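Local coordinates for PTS EIIA type-4 domain-containing protein (Streptococcus agalactiae NEM316, PDB 4TKZ) that probably serves as the EIIA component of a sugar-transporting phosphotransferase system, passing phosphoryl groups along the chain that drives sugar uptake, at residues A[1-12]-A[52-63]. Numbering follows the deposited sequence.
Sequences MIKIIIVAHGNF and VIDFKEILVLTD
Lys3 lies across the ring of Phe55, the two side chains crossing at about a right angle. Its CB meets the rim at Phe55 CD2; CG then stands anti to the backbone N (chi1 -178°), and the extended chain beyond it brings CD over the ring centre, 3.6 Å from Phe55 CD1, in a CH-pi contact. NZ passes beyond the far rim, 3.7 Å from Phe55 CE1, to a salt bridge with Glu51. Met1 SD approaches the same ring obliquely, 3.9 Å from Phe55 CD2, as a Met-aromatic contact, and a water links Met1 O to Glu57 N.

From there strands 3-9 and 57-62 run parallel, their axes 22° apart. The N-H groups of Lys3, Ile5 and Val7 bond to the carbonyls of Glu57, Leu59 and Leu61, and the carbonyls of Lys3 and Ile5 accept from Leu59 N and Leu61 N, the latter bond short at 2.7 Å from Leu61 N to Ile5 O; just past strand 57-62 the ladder ends in a weak bond from Asp63 N to Val7 O. Ile5 CD1 reaches Ile58 CG2 at 3.7 Å and also touches Val52 CG1, while Ile4 and Leu61 pack on the other face of the sheet.

At the C-terminal strand ends Asp63 OD2 accepts two bonds from His9. The ring nitrogen ND1 donates at 2.6 Å, in the ring plane and to the syn lone pair; the backbone N, at 2.9 Å, comes from above the carboxylate plane. The ND1 bond holds the rotation of the imidazole, while both converge on one carboxylate oxygen and so fix it. Leu22 of the second subunit packs on His9. Two central strands of a 2-1-3-4 parallel sheet, ending in a His-carboxylate pair, are characteristic of the mannose-type EIIA fold, in whose relatives a histidine at the end of the first strand carries the phosphoryl group, probably the role of His9.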
ATOM      1  N   MET A   1     -14.568   4.742  19.965  1.00 30.78           N
ATOM      2  CA  MET A   1     -13.922   4.063  18.850  1.00 30.53           C
ATOM      3  C   MET A   1     -13.119   5.047  18.003  1.00 33.73           C
ATOM      4  O   MET A   1     -13.397   6.251  17.995  1.00 35.37           O
ATOM      5  CB  MET A   1     -14.974   3.380  17.975  1.00 38.07           C
ATOM      6  CG  MET A   1     -15.755   4.325  17.064  1.00 36.87           C
ATOM      7  SD  MET A   1     -17.063   5.290  17.864  1.00 46.36           S
ATOM      8  CE  MET A   1     -18.209   3.991  18.325  1.00 36.99           C
ATOM      9  N   ILE A   2     -12.111   4.539  17.304  1.00 25.39           N
ATOM     10  CA  ILE A   2     -11.441   5.316  16.266  1.00 24.99           C
ATOM     11  C   ILE A   2     -11.824   4.718  14.922  1.00 24.10           C
ATOM     12  O   ILE A   2     -11.510   3.559  14.648  1.00 24.32           O
ATOM     13  CB  ILE A   2      -9.909   5.291  16.431  1.00 20.53           C
ATOM     14  CG1 ILE A   2      -9.502   6.033  17.709  1.00 24.56           C
ATOM     15  CG2 ILE A   2      -9.229   5.916  15.220  1.00 22.18           C
ATOM     16  CD1 ILE A   2      -8.103   5.691  18.225  1.00 27.15           C
ATOM     17  N   LYS A   3     -12.531   5.483  14.096  1.00 23.24           N
ATOM     18  CA  LYS A   3     -12.941   4.988  12.784  1.00 19.21           C
ATOM     19  C   LYS A   3     -11.807   5.119  11.765  1.00 22.39           C
ATOM     20  O   LYS A   3     -11.141   6.155  11.693  1.00 18.15           O
ATOM     21  CB  LYS A   3     -14.198   5.720  12.289  1.00 16.72           C
ATOM     22  CG  LYS A   3     -14.684   5.209  10.939  1.00 21.43           C
ATOM     23  CD  LYS A   3     -15.996   5.827  10.517  1.00 19.60           C
ATOM     24  CE  LYS A   3     -16.358   5.397   9.107  1.00 16.85           C
ATOM     25  NZ  LYS A   3     -17.801   5.646   8.801  1.00 21.40           N
ATOM     26  N   ILE A   4     -11.588   4.062  10.984  1.00 22.60           N
ATOM     27  CA  ILE A   4     -10.533   4.043   9.969  1.00 17.59           C
ATOM     28  C   ILE A   4     -11.140   4.168   8.583  1.00 23.26           C
ATOM     29  O   ILE A   4     -11.981   3.357   8.195  1.00 21.70           O
ATOM     30  CB  ILE A   4      -9.714   2.729  10.065  1.00 16.54           C
ATOM     31  CG1 ILE A   4      -9.021   2.651  11.419  1.00 17.15           C
ATOM     32  CG2 ILE A   4      -8.670   2.630   8.944  1.00 18.30           C
ATOM     33  CD1 ILE A   4      -8.349   1.311  11.688  1.00 15.78           C
ATOM     34  N   ILE A   5     -10.716   5.187   7.838  1.00 14.61           N
ATOM     35  CA  ILE A   5     -11.238   5.392   6.500  1.00 15.38           C
ATOM     36  C   ILE A   5     -10.104   5.354   5.495  1.00 18.83           C
ATOM     37  O   ILE A   5      -9.127   6.107   5.602  1.00 20.43           O
ATOM     38  CB  ILE A   5     -11.969   6.745   6.396  1.00 16.64           C
ATOM     39  CG1 ILE A   5     -13.055   6.831   7.462  1.00 17.07           C
ATOM     40  CG2 ILE A   5     -12.577   6.934   5.006  1.00 16.90           C
ATOM     41  CD1 ILE A   5     -13.830   8.176   7.445  1.00 14.14           C
ATOM     42  N   ILE A   6     -10.243   4.477   4.509  1.00 18.79           N
ATOM     43  CA  ILE A   6      -9.248   4.335   3.460  1.00 19.97           C
ATOM     44  C   ILE A   6      -9.728   4.984   2.168  1.00 21.79           C
ATOM     45  O   ILE A   6     -10.754   4.573   1.598  1.00 20.70           O
ATOM     46  CB  ILE A   6      -8.969   2.848   3.182  1.00 19.70           C
ATOM     47  CG1 ILE A   6      -8.515   2.130   4.457  1.00 16.79           C
ATOM     48  CG2 ILE A   6      -7.897   2.690   2.103  1.00 18.79           C
ATOM     49  CD1 ILE A   6      -8.398   0.607   4.289  1.00 19.10           C
ATOM     50  N   VAL A   7      -8.993   5.994   1.703  1.00 16.80           N
ATOM     51  CA  VAL A   7      -9.319   6.653   0.446  1.00 17.08           C
ATOM     52  C   VAL A   7      -8.148   6.531  -0.510  1.00 14.50           C
ATOM     53  O   VAL A   7      -7.039   6.964  -0.193  1.00 13.21           O
ATOM     54  CB  VAL A   7      -9.630   8.154   0.651  1.00 17.95           C
ATOM     55  CG1 VAL A   7     -10.352   8.700  -0.566  1.00 17.75           C
ATOM     56  CG2 VAL A   7     -10.447   8.349   1.908  1.00 15.30           C
ATOM     57  N   ALA A   8      -8.377   5.938  -1.679  1.00 17.29           N
ATOM     58  CA  ALA A   8      -7.288   5.745  -2.631  1.00 13.87           C
ATOM     59  C   ALA A   8      -7.782   5.576  -4.062  1.00 12.56           C
ATOM     60  O   ALA A   8      -8.953   5.289  -4.296  1.00 18.44           O
ATOM     61  CB  ALA A   8      -6.424   4.540  -2.208  1.00 15.86           C
ATOM     62  N   HIS A   9      -6.867   5.772  -5.008  1.00 17.01           N
ATOM     63  CA  HIS A   9      -7.141   5.656  -6.435  1.00 14.19           C
ATOM     64  C   HIS A   9      -7.555   4.246  -6.852  1.00 18.69           C
ATOM     65  O   HIS A   9      -6.979   3.253  -6.392  1.00 17.84           O
ATOM     66  CB  HIS A   9      -5.889   6.050  -7.228  1.00 16.97           C
ATOM     67  CG  HIS A   9      -5.548   7.509  -7.152  1.00 20.57           C
ATOM     68  ND1 HIS A   9      -4.802   8.047  -6.123  1.00 17.86           N
ATOM     69  CD2 HIS A   9      -5.827   8.535  -7.989  1.00 21.20           C
ATOM     70  CE1 HIS A   9      -4.656   9.346  -6.322  1.00 21.39           C
ATOM     71  NE2 HIS A   9      -5.263   9.665  -7.450  1.00 23.91           N
ATOM     72  N   GLY A  10      -8.523   4.163  -7.756  1.00 17.37           N
ATOM     73  CA  GLY A  10      -9.017   2.887  -8.237  1.00 21.04           C
ATOM     74  C   GLY A  10      -9.684   2.093  -7.136  1.00 21.01           C
ATOM     75  O   GLY A  10     -10.302   2.671  -6.237  1.00 19.04           O
ATOM     76  N   ASN A  11      -9.566   0.769  -7.211  1.00 18.19           N
ATOM     77  CA  ASN A  11     -10.096  -0.102  -6.174  1.00 20.07           C
ATOM     78  C   ASN A  11      -9.013  -0.587  -5.201  1.00 22.52           C
ATOM     79  O   ASN A  11      -9.149  -1.638  -4.596  1.00 21.53           O
ATOM     80  CB  ASN A  11     -10.873  -1.269  -6.798  1.00 20.90           C
ATOM     81  CG  ASN A  11     -12.145  -0.800  -7.507  1.00 29.21           C
ATOM     82  OD1 ASN A  11     -12.178  -0.663  -8.729  1.00 28.94           O
ATOM     83  ND2 ASN A  11     -13.186  -0.530  -6.733  1.00 25.29           N
ATOM     84  N   PHE A  12      -7.945   0.201  -5.074  1.00 18.73           N
ATOM     85  CA  PHE A  12      -6.930   0.047  -4.015  1.00 18.14           C
ATOM     86  C   PHE A  12      -7.595  -0.130  -2.641  1.00 17.93           C
ATOM     87  O   PHE A  12      -7.218  -1.038  -1.912  1.00 16.98           O
ATOM     88  CB  PHE A  12      -5.995   1.278  -4.055  1.00 20.38           C
ATOM     89  CG  PHE A  12      -4.799   1.261  -3.092  1.00 22.51           C
ATOM     90  CD1 PHE A  12      -4.935   1.001  -1.730  1.00 20.41           C
ATOM     91  CD2 PHE A  12      -3.550   1.642  -3.561  1.00 22.40           C
ATOM     92  CE1 PHE A  12      -3.839   1.047  -0.878  1.00 28.62           C
ATOM     93  CE2 PHE A  12      -2.441   1.685  -2.720  1.00 19.67           C
ATOM     94  CZ  PHE A  12      -2.588   1.390  -1.376  1.00 23.57           C
ATOM     95  N   VAL A  52     -18.002  10.556   8.051  1.00 17.94           N
ATOM     96  CA  VAL A  52     -17.560  11.171   9.307  1.00 18.59           C
ATOM     97  C   VAL A  52     -18.660  11.816  10.161  1.00 17.36           C
ATOM     98  O   VAL A  52     -18.381  12.249  11.277  1.00 18.28           O
ATOM     99  CB  VAL A  52     -16.421  12.214   9.093  1.00 19.32           C
ATOM    100  CG1 VAL A  52     -15.261  11.598   8.353  1.00 21.51           C
ATOM    101  CG2 VAL A  52     -16.938  13.439   8.341  1.00 16.81           C
ATOM    102  N   ILE A  53     -19.891  11.871   9.649  1.00 21.43           N
ATOM    103  CA  ILE A  53     -21.004  12.549  10.336  1.00 18.64           C
ATOM    104  C   ILE A  53     -21.035  12.268  11.836  1.00 21.69           C
ATOM    105  O   ILE A  53     -21.060  13.184  12.655  1.00 20.74           O
ATOM    106  CB  ILE A  53     -22.376  12.102   9.775  1.00 21.10           C
ATOM    107  CG1 ILE A  53     -22.480  12.396   8.279  1.00 22.38           C
ATOM    108  CG2 ILE A  53     -23.526  12.766  10.555  1.00 17.83           C
ATOM    109  CD1 ILE A  53     -23.714  11.799   7.616  1.00 22.92           C
ATOM    110  N   ASP A  54     -21.005  10.988  12.184  1.00 16.25           N
ATOM    111  CA  ASP A  54     -21.268  10.572  13.552  1.00 20.89           C
ATOM    112  C   ASP A  54     -20.036  10.042  14.280  1.00 27.19           C
ATOM    113  O   ASP A  54     -20.156   9.272  15.238  1.00 23.54           O
ATOM    114  CB  ASP A  54     -22.371   9.513  13.553  1.00 17.48           C
ATOM    115  CG  ASP A  54     -23.674  10.042  13.001  1.00 15.66           C
ATOM    116  OD1 ASP A  54     -24.281  10.895  13.672  1.00 23.13           O
ATOM    117  OD2 ASP A  54     -24.083   9.621  11.895  1.00 20.59           O
ATOM    118  N   PHE A  55     -18.856  10.458  13.838  1.00 20.13           N
ATOM    119  CA  PHE A  55     -17.618  10.029  14.486  1.00 21.67           C
ATOM    120  C   PHE A  55     -16.751  11.215  14.919  1.00 26.20           C
ATOM    121  O   PHE A  55     -16.724  12.256  14.260  1.00 23.83           O
ATOM    122  CB  PHE A  55     -16.863   9.042  13.585  1.00 22.70           C
ATOM    123  CG  PHE A  55     -17.604   7.752  13.361  1.00 24.45           C
ATOM    124  CD1 PHE A  55     -18.548   7.645  12.343  1.00 18.24           C
ATOM    125  CD2 PHE A  55     -17.374   6.650  14.175  1.00 21.66           C
ATOM    126  CE1 PHE A  55     -19.242   6.482  12.138  1.00 24.38           C
ATOM    127  CE2 PHE A  55     -18.065   5.468  13.972  1.00 29.30           C
ATOM    128  CZ  PHE A  55     -18.999   5.381  12.947  1.00 29.68           C
ATOM    129  N   LYS A  56     -16.070  11.060  16.053  1.00 25.27           N
ATOM    130  CA  LYS A  56     -15.312  12.150  16.653  1.00 27.17           C
ATOM    131  C   LYS A  56     -13.807  11.948  16.472  1.00 23.64           C
ATOM    132  O   LYS A  56     -13.048  12.917  16.354  1.00 23.64           O
ATOM    133  CB  LYS A  56     -15.680  12.255  18.135  1.00 29.72           C
ATOM    134  CG  LYS A  56     -14.841  13.209  18.968  1.00 40.99           C
ATOM    135  CD  LYS A  56     -15.271  13.126  20.432  1.00 53.37           C
ATOM    136  CE  LYS A  56     -14.382  13.953  21.349  1.00 56.47           C
ATOM    137  NZ  LYS A  56     -14.732  13.745  22.787  1.00 58.43           N
ATOM    138  N   GLU A  57     -13.393  10.682  16.449  1.00 26.64           N
ATOM    139  CA  GLU A  57     -11.990  10.302  16.306  1.00 29.78           C
ATOM    140  C   GLU A  57     -11.842   9.481  15.033  1.00 21.88           C
ATOM    141  O   GLU A  57     -12.357   8.366  14.950  1.00 25.87           O
ATOM    142  CB  GLU A  57     -11.554   9.470  17.510  1.00 32.08           C
ATOM    143  CG  GLU A  57     -11.811  10.143  18.855  1.00 31.30           C
ATOM    144  CD  GLU A  57     -10.814  11.241  19.173  1.00 36.47           C
ATOM    145  OE1 GLU A  57      -9.796  11.358  18.455  1.00 36.28           O
ATOM    146  OE2 GLU A  57     -11.044  11.986  20.151  1.00 40.31           O
ATOM    147  N   ILE A  58     -11.149  10.037  14.043  1.00 19.75           N
ATOM    148  CA  ILE A  58     -11.118   9.458  12.698  1.00 19.46           C
ATOM    149  C   ILE A  58      -9.713   9.433  12.105  1.00 22.52           C
ATOM    150  O   ILE A  58      -9.015  10.451  12.058  1.00 17.71           O
ATOM    151  CB  ILE A  58     -12.056  10.225  11.736  1.00 20.30           C
ATOM    152  CG1 ILE A  58     -13.503  10.124  12.216  1.00 24.89           C
ATOM    153  CG2 ILE A  58     -11.952   9.697  10.312  1.00 15.22           C
ATOM    154  CD1 ILE A  58     -14.265  11.426  12.102  1.00 20.75           C
ATOM    155  N   LEU A  59      -9.292   8.256  11.657  1.00 20.16           N
ATOM    156  CA  LEU A  59      -8.008   8.150  10.992  1.00 19.09           C
ATOM    157  C   LEU A  59      -8.253   7.876   9.519  1.00 16.80           C
ATOM    158  O   LEU A  59      -8.857   6.865   9.162  1.00 19.24           O
ATOM    159  CB  LEU A  59      -7.156   7.041  11.629  1.00 16.06           C
ATOM    160  CG  LEU A  59      -5.797   6.788  10.968  1.00 17.70           C
ATOM    161  CD1 LEU A  59      -4.910   8.032  10.982  1.00 21.15           C
ATOM    162  CD2 LEU A  59      -5.094   5.626  11.637  1.00 20.37           C
ATOM    163  N   VAL A  60      -7.774   8.776   8.668  1.00 18.84           N
ATOM    164  CA  VAL A  60      -7.929   8.619   7.230  1.00 17.86           C
ATOM    165  C   VAL A  60      -6.616   8.206   6.580  1.00 21.72           C
ATOM    166  O   VAL A  60      -5.612   8.943   6.615  1.00 17.52           O
ATOM    167  CB  VAL A  60      -8.429   9.899   6.549  1.00 19.83           C
ATOM    168  CG1 VAL A  60      -8.647   9.623   5.067  1.00 19.12           C
ATOM    169  CG2 VAL A  60      -9.715  10.397   7.206  1.00 22.07           C
ATOM    170  N   LEU A  61      -6.617   7.019   5.983  1.00 18.84           N
ATOM    171  CA  LEU A  61      -5.410   6.511   5.358  1.00 17.54           C
ATOM    172  C   LEU A  61      -5.515   6.668   3.848  1.00 16.61           C
ATOM    173  O   LEU A  61      -6.402   6.101   3.218  1.00 23.17           O
ATOM    174  CB  LEU A  61      -5.214   5.039   5.739  1.00 12.02           C
ATOM    175  CG  LEU A  61      -5.309   4.832   7.254  1.00 12.20           C
ATOM    176  CD1 LEU A  61      -5.135   3.344   7.587  1.00 19.51           C
ATOM    177  CD2 LEU A  61      -4.244   5.678   7.958  1.00 14.59           C
ATOM    178  N   THR A  62      -4.611   7.437   3.256  1.00 14.68           N
ATOM    179  CA  THR A  62      -4.703   7.692   1.824  1.00 13.81           C
ATOM    180  C   THR A  62      -3.469   7.253   1.105  1.00 13.70           C
ATOM    181  O   THR A  62      -2.405   7.152   1.711  1.00 18.76           O
ATOM    182  CB  THR A  62      -4.899   9.185   1.516  1.00 15.59           C
ATOM    183  OG1 THR A  62      -3.691   9.902   1.817  1.00 16.81           O
ATOM    184  CG2 THR A  62      -6.058   9.741   2.331  1.00 16.94           C
ATOM    185  N   ASP A  63      -3.594   7.033  -0.198  1.00 16.07           N
ATOM    186  CA  ASP A  63      -2.510   6.385  -0.920  1.00 20.98           C
ATOM    187  C   ASP A  63      -1.285   7.252  -1.139  1.00 23.01           C
ATOM    188  O   ASP A  63      -0.162   6.831  -0.859  1.00 19.71           O
ATOM    189  CB  ASP A  63      -2.989   5.758  -2.239  1.00 17.49           C
ATOM    190  CG  ASP A  63      -3.755   6.717  -3.128  1.00 20.13           C
ATOM    191  OD1 ASP A  63      -4.060   7.857  -2.715  1.00 18.59           O
ATOM    192  OD2 ASP A  63      -4.063   6.312  -4.270  1.00 18.49           O
TER
HETATM  193  O   HOH W   1     -14.859   8.184  16.649  1.00 29.79           O